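UL37 (Suid herpesvirus 1, PDB 4K70) is an inner tegument protein that probably takes part in controlling viral trafficking, its N-terminal half forming an elongated, largely helical structure that binds metal ions. Local coordinates at residues 111-119 with 446-457; 327-336 with 426-434. All blocks are in the same frame, centred on the assembly; numbering follows the deposited sequence.

Contact 1. Residues 111-119 with 446-457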
loop_
_atom_site.group_PDB
_atom_site.type_symbol
_atom_site.label_atom_id
_atom_site.label_comp_id
_atom_site.label_asym_id
_atom_site.label_seq_id
_atom_site.Cartn_x
_atom_site.Cartn_y
_atom_site.Cartn_z
ATOM N N GLY A 111 0.902 -8.227 43.723
ATOM C CA GLY A 111 1.710 -7.053 44.035
ATOM C C GLY A 111 2.513 -6.534 42.849
ATOM O O GLY A 111 3.658 -6.107 42.998
ATOM N N LEU A 112 1.917 -6.580 41.658
ATOM C CA LEU A 112 2.574 -6.077 40.453
ATOM C C LEU A 112 1.741 -4.959 39.848
ATOM O O LEU A 112 0.637 -4.685 40.304
ATOM C CB LEU A 112 2.757 -7.193 39.421
ATOM C CG LEU A 112 3.702 -8.359 39.717
ATOM C CD1 LEU A 112 3.549 -9.441 38.662
ATOM C CD2 LEU A 112 5.149 -7.907 39.796
ATOM N N ARG A 113 2.265 -4.320 38.810
ATOM C CA ARG A 113 1.603 -3.158 38.228
ATOM C C ARG A 113 0.647 -3.526 37.100
ATOM O O ARG A 113 0.851 -4.523 36.410
ATOM C CB ARG A 113 2.654 -2.192 37.683
ATOM C CG ARG A 113 3.708 -1.759 38.708
ATOM C CD ARG A 113 4.832 -0.989 38.015
ATOM N NE ARG A 113 5.618 -1.838 37.119
ATOM C CZ ARG A 113 6.244 -1.407 36.028
ATOM N NH1 ARG A 113 6.172 -0.126 35.670
ATOM N NH2 ARG A 113 6.941 -2.261 35.288
ATOM N N THR A 114 -0.391 -2.713 36.915
ATOM C CA THR A 114 -1.207 -2.805 35.718
ATOM C C THR A 114 -0.727 -1.789 34.685
ATOM O O THR A 114 -1.224 -1.748 33.555
ATOM C CB THR A 114 -2.679 -2.530 36.022
ATOM O OG1 THR A 114 -2.832 -1.168 36.440
ATOM C CG2 THR A 114 -3.184 -3.478 37.106
ATOM N N SER A 115 0.261 -0.991 35.068
ATOM C CA SER A 115 0.581 0.228 34.336
ATOM C C SER A 115 1.861 0.197 33.502
ATOM O O SER A 115 2.341 1.252 33.089
ATOM C CB SER A 115 0.678 1.390 35.327
ATOM O OG SER A 115 1.843 1.220 36.109
ATOM N N ALA A 116 2.426 -0.983 33.261
ATOM C CA ALA A 116 3.617 -1.082 32.417
ATOM C C ALA A 116 3.329 -0.603 30.988
ATOM O O ALA A 116 2.173 -0.573 30.560
ATOM C CB ALA A 116 4.155 -2.503 32.404
ATOM N N GLU A 117 4.382 -0.214 30.268
ATOM C CA GLU A 117 4.239 0.313 28.914
ATOM C C GLU A 117 3.681 -0.738 27.952
ATOM O O GLU A 117 3.062 -0.393 26.953
ATOM C CB GLU A 117 5.557 0.927 28.410
ATOM C CG GLU A 117 5.960 2.167 29.216
ATOM C CD GLU A 117 7.207 2.873 28.689
ATOM O OE1 GLU A 117 7.252 3.212 27.494
ATOM O OE2 GLU A 117 8.147 3.102 29.479
ATOM N N PHE A 118 3.859 -2.012 28.288
ATOM C CA PHE A 118 3.202 -3.097 27.548
ATOM C C PHE A 118 2.156 -3.852 28.373
ATOM O O PHE A 118 1.790 -4.995 28.054
ATOM C CB PHE A 118 4.235 -4.042 26.947
ATOM C CG PHE A 118 5.017 -3.419 25.822
ATOM C CD1 PHE A 118 4.486 -3.362 24.542
ATOM C CD2 PHE A 118 6.267 -2.864 26.053
ATOM C CE1 PHE A 118 5.202 -2.770 23.496
ATOM C CE2 PHE A 118 6.987 -2.279 25.023
ATOM C CZ PHE A 118 6.456 -2.232 23.744
ATOM N N GLY A 119 1.658 -3.176 29.404
ATOM C CA GLY A 119 0.647 -3.711 30.295
ATOM C C GLY A 119 -0.757 -3.549 29.742
ATOM O O GLY A 119 -0.946 -3.012 28.646
ATOM N N ALA A 446 11.182 1.036 25.174
ATOM C CA ALA A 446 10.057 0.931 26.096
ATOM C C ALA A 446 10.052 -0.399 26.853
ATOM O O ALA A 446 9.855 -0.419 28.068
ATOM C CB ALA A 446 8.745 1.131 25.360
ATOM N N LEU A 447 10.265 -1.500 26.136
ATOM C CA LEU A 447 10.298 -2.825 26.755
ATOM C C LEU A 447 11.439 -2.947 27.763
ATOM O O LEU A 447 11.254 -3.478 28.855
ATOM C CB LEU A 447 10.412 -3.926 25.700
ATOM C CG LEU A 447 10.313 -5.383 26.176
ATOM C CD1 LEU A 447 9.148 -5.585 27.121
ATOM C CD2 LEU A 447 10.192 -6.329 24.995
ATOM N N LEU A 448 12.614 -2.440 27.402
ATOM C CA LEU A 448 13.773 -2.523 28.286
ATOM C C LEU A 448 13.637 -1.661 29.542
ATOM O O LEU A 448 14.241 -1.967 30.570
ATOM C CB LEU A 448 15.052 -2.164 27.534
ATOM C CG LEU A 448 15.529 -3.212 26.534
ATOM C CD1 LEU A 448 16.826 -2.757 25.878
ATOM C CD2 LEU A 448 15.702 -4.557 27.233
ATOM N N ARG A 449 12.862 -0.581 29.461
ATOM C CA ARG A 449 12.561 0.216 30.647
ATOM C C ARG A 449 11.758 -0.617 31.645
ATOM O O ARG A 449 11.946 -0.514 32.857
ATOM C CB ARG A 449 11.788 1.489 30.287
ATOM C CG ARG A 449 12.618 2.563 29.547
ATOM C CD ARG A 449 11.898 3.907 29.560
ATOM N NE ARG A 449 10.670 3.903 28.758
ATOM C CZ ARG A 449 10.628 4.199 27.462
ATOM N NH1 ARG A 449 11.743 4.515 26.817
ATOM N NH2 ARG A 449 9.477 4.180 26.808
ATOM N N GLU A 450 10.856 -1.449 31.135
ATOM C CA GLU A 450 10.071 -2.307 32.015
ATOM C C GLU A 450 10.937 -3.433 32.566
ATOM O O GLU A 450 10.785 -3.834 33.725
ATOM C CB GLU A 450 8.836 -2.858 31.295
ATOM C CG GLU A 450 7.883 -1.778 30.826
ATOM C CD GLU A 450 7.455 -0.842 31.946
ATOM O OE1 GLU A 450 7.840 -1.070 33.120
ATOM O OE2 GLU A 450 6.719 0.127 31.653
ATOM N N VAL A 451 11.847 -3.934 31.735
ATOM C CA VAL A 451 12.796 -4.941 32.184
ATOM C C VAL A 451 13.694 -4.360 33.279
ATOM O O VAL A 451 13.917 -4.993 34.311
ATOM C CB VAL A 451 13.649 -5.469 31.034
ATOM C CG1 VAL A 451 14.735 -6.389 31.562
ATOM C CG2 VAL A 451 12.775 -6.210 30.027
ATOM N N ALA A 452 14.186 -3.145 33.059
ATOM C CA ALA A 452 15.036 -2.480 34.043
ATOM C C ALA A 452 14.288 -2.187 35.344
ATOM O O ALA A 452 14.886 -2.198 36.417
ATOM C CB ALA A 452 15.631 -1.209 33.469
ATOM N N ALA A 453 12.984 -1.937 35.255
ATOM C CA ALA A 453 12.169 -1.731 36.453
ATOM C C ALA A 453 12.034 -3.019 37.260
ATOM O O ALA A 453 12.109 -3.009 38.489
ATOM C CB ALA A 453 10.794 -1.196 36.087
ATOM N N ALA A 454 11.825 -4.128 36.565
ATOM C CA ALA A 454 11.705 -5.426 37.222
ATOM C C ALA A 454 13.052 -5.857 37.796
ATOM O O ALA A 454 13.115 -6.522 38.831
ATOM C CB ALA A 454 11.185 -6.468 36.245
ATOM N N GLU A 455 14.126 -5.477 37.107
ATOM C CA GLU A 455 15.478 -5.777 37.562
ATOM C C GLU A 455 15.756 -5.092 38.890
ATOM O O GLU A 455 16.364 -5.677 39.782
ATOM C CB GLU A 455 16.508 -5.340 36.518
ATOM C CG GLU A 455 16.691 -6.319 35.377
ATOM C CD GLU A 455 17.662 -5.809 34.326
ATOM O OE1 GLU A 455 17.971 -4.598 34.349
ATOM O OE2 GLU A 455 18.118 -6.616 33.479
ATOM N N ARG A 456 15.296 -3.853 39.021
ATOM C CA ARG A 456 15.498 -3.093 40.248
ATOM C C ARG A 456 14.665 -3.632 41.404
ATOM O O ARG A 456 15.173 -3.798 42.509
ATOM C CB ARG A 456 15.214 -1.611 40.021
ATOM C CG ARG A 456 16.406 -0.850 39.471
ATOM C CD ARG A 456 16.070 -0.178 38.152
ATOM N NE ARG A 456 14.785 0.514 38.212
ATOM C CZ ARG A 456 14.216 1.124 37.178
ATOM N NH1 ARG A 456 14.821 1.127 35.999
ATOM N NH2 ARG A 456 13.041 1.725 37.324
ATOM N N ARG A 457 13.387 -3.903 41.149
ATOM C CA ARG A 457 12.528 -4.499 42.165
ATOM C C ARG A 457 13.122 -5.817 42.649
ATOM O O ARG A 457 13.018 -6.159 43.825
ATOM C CB ARG A 457 11.108 -4.712 41.631
ATOM C CG ARG A 457 10.177 -5.423 42.609
ATOM C CD ARG A 457 8.757 -5.503 42.066
ATOM N NE ARG A 457 8.766 -5.880 40.658
ATOM C CZ ARG A 457 7.858 -5.488 39.770
ATOM N NH1 ARG A 457 6.849 -4.707 40.143
ATOM N NH2 ARG A 457 7.967 -5.875 38.507
HETATM O O HOH W 1 8.041 2.950 32.408
#
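A bend at chi2 (-54°) turns the carboxylate of Glu450 toward the loop 111-119, between the side chain of Arg113 and the backbone of Glu117. Arg113, bent at chi3, presents the edge of its guanidinium to Glu450, and its NH2 donates to Glu450 OE1 at 2.6 Å; NH1 adds a weak bond to the same oxygen. Glu450 OE2 accepts from Glu117 N at 2.7 Å. Arg113 NH2 and Glu117 N both stand well above the carboxylate plane, on the same face. Glu117 reaches outward to Arg449, whose NE and NH2 grip it side-on. Arg449 NE meets Glu117 OE2 at 2.7 Å and Arg449 NH2 meets Glu117 OE1 at 2.5 Å, each on a syn lone pair, with the two planes only 16° apart. A water donates to Glu117 OE2 and Glu450 OE2, which probably eases the closeness of the two carboxylates.

The contact fastens the connection between helices 101-109 and 120-137 onto helix 438-458 in an all-helical fold. A Schellman motif at Gly111 begins the loop and Gly119 occupies the N-cap position of the next helix. Towards that end, Phe118 sets the edge of its ring, through CE2, 3.5 Å from Leu447 N. At the other end Leu112 CD2 lies over one face of the Arg457 guanidinium, 3.6 Å from CZ, while Glu70 forms salt bridges with both Arg457 and Arg113.

Contact 2. Residues 327-336 with 426-434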
loop_
_atom_site.group_PDB
_atom_site.type_symbol
_atom_site.label_atom_id
_atom_site.label_comp_id
_atom_site.label_asym_id
_atom_site.label_seq_id
_atom_site.Cartn_x
_atom_site.Cartn_y
_atom_site.Cartn_z
ATOM N N VAL A 327 7.957 13.975 -14.215
ATOM C CA VAL A 327 8.097 12.654 -13.596
ATOM C C VAL A 327 9.452 12.522 -12.901
ATOM O O VAL A 327 9.559 11.977 -11.807
ATOM C CB VAL A 327 7.976 11.497 -14.638
ATOM C CG1 VAL A 327 8.611 10.220 -14.076
ATOM C CG2 VAL A 327 6.505 11.267 -15.058
ATOM N N GLN A 328 10.497 13.006 -13.558
ATOM C CA GLN A 328 11.823 12.980 -12.969
ATOM C C GLN A 328 11.893 13.833 -11.715
ATOM O O GLN A 328 12.568 13.470 -10.752
ATOM C CB GLN A 328 12.856 13.491 -13.965
ATOM C CG GLN A 328 13.287 12.479 -14.987
ATOM C CD GLN A 328 14.243 13.093 -15.981
ATOM O OE1 GLN A 328 13.829 13.639 -17.007
ATOM N NE2 GLN A 328 15.527 13.036 -15.672
ATOM N N ALA A 329 11.202 14.969 -11.721
ATOM C CA ALA A 329 11.305 15.907 -10.598
ATOM C C ALA A 329 10.505 15.470 -9.372
ATOM O O ALA A 329 10.648 16.046 -8.287
ATOM C CB ALA A 329 10.856 17.275 -11.032
ATOM N N SER A 330 9.645 14.470 -9.553
ATOM C CA SER A 330 8.724 14.028 -8.501
ATOM C C SER A 330 9.448 13.296 -7.377
ATOM O O SER A 330 10.257 12.401 -7.628
ATOM C CB SER A 330 7.656 13.093 -9.092
ATOM O OG SER A 330 6.820 13.770 -10.018
ATOM N N ALA A 331 9.135 13.653 -6.136
ATOM C CA ALA A 331 9.766 13.016 -4.987
ATOM C C ALA A 331 8.747 12.330 -4.084
ATOM O O ALA A 331 9.056 11.991 -2.951
ATOM C CB ALA A 331 10.597 14.042 -4.180
ATOM N N SER A 332 7.528 12.139 -4.572
ATOM C CA SER A 332 6.514 11.441 -3.781
ATOM C C SER A 332 5.585 10.750 -4.739
ATOM O O SER A 332 5.576 11.079 -5.915
ATOM C CB SER A 332 5.713 12.421 -2.916
ATOM O OG SER A 332 4.886 13.260 -3.716
ATOM N N PRO A 333 4.798 9.789 -4.233
ATOM C CA PRO A 333 3.800 9.073 -5.029
ATOM C C PRO A 333 2.792 10.021 -5.635
ATOM O O PRO A 333 2.454 9.845 -6.797
ATOM C CB PRO A 333 3.098 8.184 -4.002
ATOM C CG PRO A 333 4.102 8.012 -2.907
ATOM C CD PRO A 333 4.929 9.245 -2.868
ATOM N N LEU A 334 2.303 10.999 -4.875
ATOM C CA LEU A 334 1.259 11.870 -5.407
ATOM C C LEU A 334 1.804 12.640 -6.596
ATOM O O LEU A 334 1.177 12.713 -7.646
ATOM C CB LEU A 334 0.732 12.845 -4.350
ATOM C CG LEU A 334 -0.231 13.891 -4.924
ATOM C CD1 LEU A 334 -1.391 13.246 -5.697
ATOM C CD2 LEU A 334 -0.764 14.809 -3.841
ATOM N N GLN A 335 2.987 13.213 -6.424
ATOM C CA GLN A 335 3.592 14.017 -7.474
ATOM C C GLN A 335 3.757 13.252 -8.782
ATOM O O GLN A 335 3.393 13.745 -9.852
ATOM C CB GLN A 335 4.941 14.561 -6.997
ATOM C CG GLN A 335 4.796 15.591 -5.874
ATOM C CD GLN A 335 6.131 16.004 -5.266
ATOM O OE1 GLN A 335 7.187 15.770 -5.843
ATOM N NE2 GLN A 335 6.082 16.615 -4.086
ATOM N N VAL A 336 4.304 12.047 -8.704
ATOM C CA VAL A 336 4.625 11.329 -9.923
ATOM C C VAL A 336 3.339 10.802 -10.577
ATOM O O VAL A 336 3.181 10.895 -11.790
ATOM C CB VAL A 336 5.673 10.201 -9.695
ATOM C CG1 VAL A 336 5.114 9.106 -8.787
ATOM C CG2 VAL A 336 6.119 9.598 -11.047
ATOM N N VAL A 426 15.254 6.474 -10.863
ATOM C CA VAL A 426 14.099 7.369 -10.920
ATOM C C VAL A 426 12.969 6.852 -10.025
ATOM O O VAL A 426 12.355 7.612 -9.250
ATOM C CB VAL A 426 13.581 7.555 -12.356
ATOM C CG1 VAL A 426 12.314 8.425 -12.365
ATOM C CG2 VAL A 426 14.664 8.160 -13.224
ATOM N N VAL A 427 12.695 5.558 -10.125
ATOM C CA VAL A 427 11.646 4.952 -9.300
ATOM C C VAL A 427 11.894 5.144 -7.801
ATOM O O VAL A 427 10.978 5.486 -7.048
ATOM C CB VAL A 427 11.459 3.457 -9.621
ATOM C CG1 VAL A 427 10.515 2.808 -8.604
ATOM C CG2 VAL A 427 10.934 3.287 -11.058
ATOM N N ARG A 428 13.127 4.921 -7.361
ATOM C CA ARG A 428 13.431 5.071 -5.944
ATOM C C ARG A 428 13.232 6.491 -5.438
ATOM O O ARG A 428 12.929 6.694 -4.264
ATOM C CB ARG A 428 14.835 4.561 -5.600
ATOM C CG ARG A 428 16.003 5.414 -6.091
ATOM C CD ARG A 428 17.320 4.742 -5.712
ATOM N NE ARG A 428 18.486 5.509 -6.147
ATOM C CZ ARG A 428 19.737 5.068 -6.070
ATOM N NH1 ARG A 428 19.989 3.861 -5.582
ATOM N NH2 ARG A 428 20.735 5.834 -6.486
ATOM N N HIS A 429 13.372 7.467 -6.327
ATOM C CA HIS A 429 13.292 8.864 -5.931
ATOM C C HIS A 429 11.897 9.246 -5.437
ATOM O O HIS A 429 11.736 10.102 -4.566
ATOM C CB HIS A 429 13.729 9.793 -7.076
ATOM C CG HIS A 429 14.077 11.180 -6.615
ATOM N ND1 HIS A 429 15.199 11.444 -5.858
ATOM C CD2 HIS A 429 13.432 12.359 -6.765
ATOM C CE1 HIS A 429 15.236 12.737 -5.574
ATOM N NE2 HIS A 429 14.180 13.317 -6.115
ATOM N N CYS A 430 10.881 8.600 -5.984
ATOM C CA CYS A 430 9.516 8.990 -5.673
ATOM C C CYS A 430 8.738 7.894 -4.951
ATOM O O CYS A 430 7.828 8.192 -4.175
ATOM C CB CYS A 430 8.781 9.460 -6.937
ATOM S SG CYS A 430 8.825 8.261 -8.351
ATOM N N MET A 431 9.130 6.637 -5.158
ATOM C CA MET A 431 8.355 5.503 -4.650
ATOM C C MET A 431 9.044 4.651 -3.581
ATOM O O MET A 431 8.431 3.707 -3.062
ATOM C CB MET A 431 7.901 4.592 -5.803
ATOM C CG MET A 431 7.077 5.294 -6.867
ATOM S SD MET A 431 5.531 5.967 -6.231
ATOM C CE MET A 431 4.505 4.508 -5.958
ATOM N N ALA A 432 10.301 4.964 -3.260
ATOM C CA ALA A 432 11.035 4.186 -2.261
ATOM C C ALA A 432 10.241 4.130 -0.962
ATOM O O ALA A 432 9.602 5.111 -0.590
ATOM C CB ALA A 432 12.415 4.783 -2.003
ATOM N N PRO A 433 10.255 2.969 -0.292
ATOM C CA PRO A 433 9.596 2.814 1.004
ATOM C C PRO A 433 10.195 3.785 2.027
ATOM O O PRO A 433 11.414 3.936 2.078
ATOM C CB PRO A 433 9.936 1.382 1.382
ATOM C CG PRO A 433 10.071 0.678 0.094
ATOM C CD PRO A 433 10.778 1.680 -0.789
ATOM N N ARG A 434 9.342 4.442 2.804
ATOM C CA ARG A 434 9.803 5.338 3.878
ATOM C C ARG A 434 9.193 4.970 5.241
ATOM O O ARG A 434 8.609 5.821 5.918
ATOM C CB ARG A 434 9.481 6.790 3.518
ATOM C CG ARG A 434 10.294 7.309 2.325
ATOM C CD ARG A 434 9.594 8.436 1.547
ATOM N NE ARG A 434 10.300 8.731 0.289
ATOM C CZ ARG A 434 9.897 9.601 -0.641
ATOM N NH1 ARG A 434 8.782 10.309 -0.485
ATOM N NH2 ARG A 434 10.620 9.764 -1.744
HETATM O O HOH W 2 13.283 15.766 -6.367
HETATM O O HOH W 3 10.913 10.378 -9.377
#
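The C-terminal end of helix 422-431 packs against the short connection between helices 321-329 and 333-342. The backbones come together at Ala331 and Cys430, whose CA atoms are 4.1 Å apart. Cys430 inserts its side chain into the bend, with CB 3.4 Å from Ser330 O. Its SG sits between the backbone N and the carbonyl carbon (chi1 53°), a rotation that carries the sulfur to Val336, 3.8 Å from CG1. Met431, bent at both chi2 and chi3, brings its SD to Pro333, where CA is 3.8 Å away, and also to Val336 CG1. Leu384 of helix 366-385 and Tyr388 touch Met431 as well, extending this apolar patch.

At the turn itself, the ring-edge carbon CD2 of His429 comes within 3.3 Å of Ser330 O. The polar links are made by waters and by Arg434. His429 NE2 shares a water with Ala329 O, and a second water lies between Ser330 O and Val426 O, within hydrogen-bonding distance of each. Past the helix, Arg434 runs extended from CG to NE and grips Ala331 O end-on. Arg434 NH1 and NH2 each stand 3.0 Å from Ala331 O; NH1 approaches in the carbonyl plane, NH2 from above it, and the oxygen lies close to the guanidinium plane. Two donors on one carbonyl thus tie the chain after helix 422-431 to the turn.

Within the turn, Gln335 OE1 accepts from Ala331 N, and Ser332 OG receives a weak bond from Gln335 N. A serine N-cap followed by proline at the first helical position is a common way to start a helix; here it opens helix 333-342 in an alpha-alpha connection closed by the end of a third helix.

Contacts 1 and 2 lie in separate regions of an elongated, strand-free chain, their centres about 42 Å apart and their nearest atoms about 20 Å apart. Contact 1 is the more peripheral, its centre about 35 Å from the centre of the chain, against about 15 Å for that of contact 2. The order along the sequence is 111-119, 327-336, 426-434 and 446-457, so contact 2 is nested within the loop closed by contact 1. Consecutive helices 422-431 and 438-458 join them: the chain leaves the inner contact and returns to pack against the loop before helix 120-137. Late helices thereby tie together sequence-distant parts of this N-terminal half of UL37.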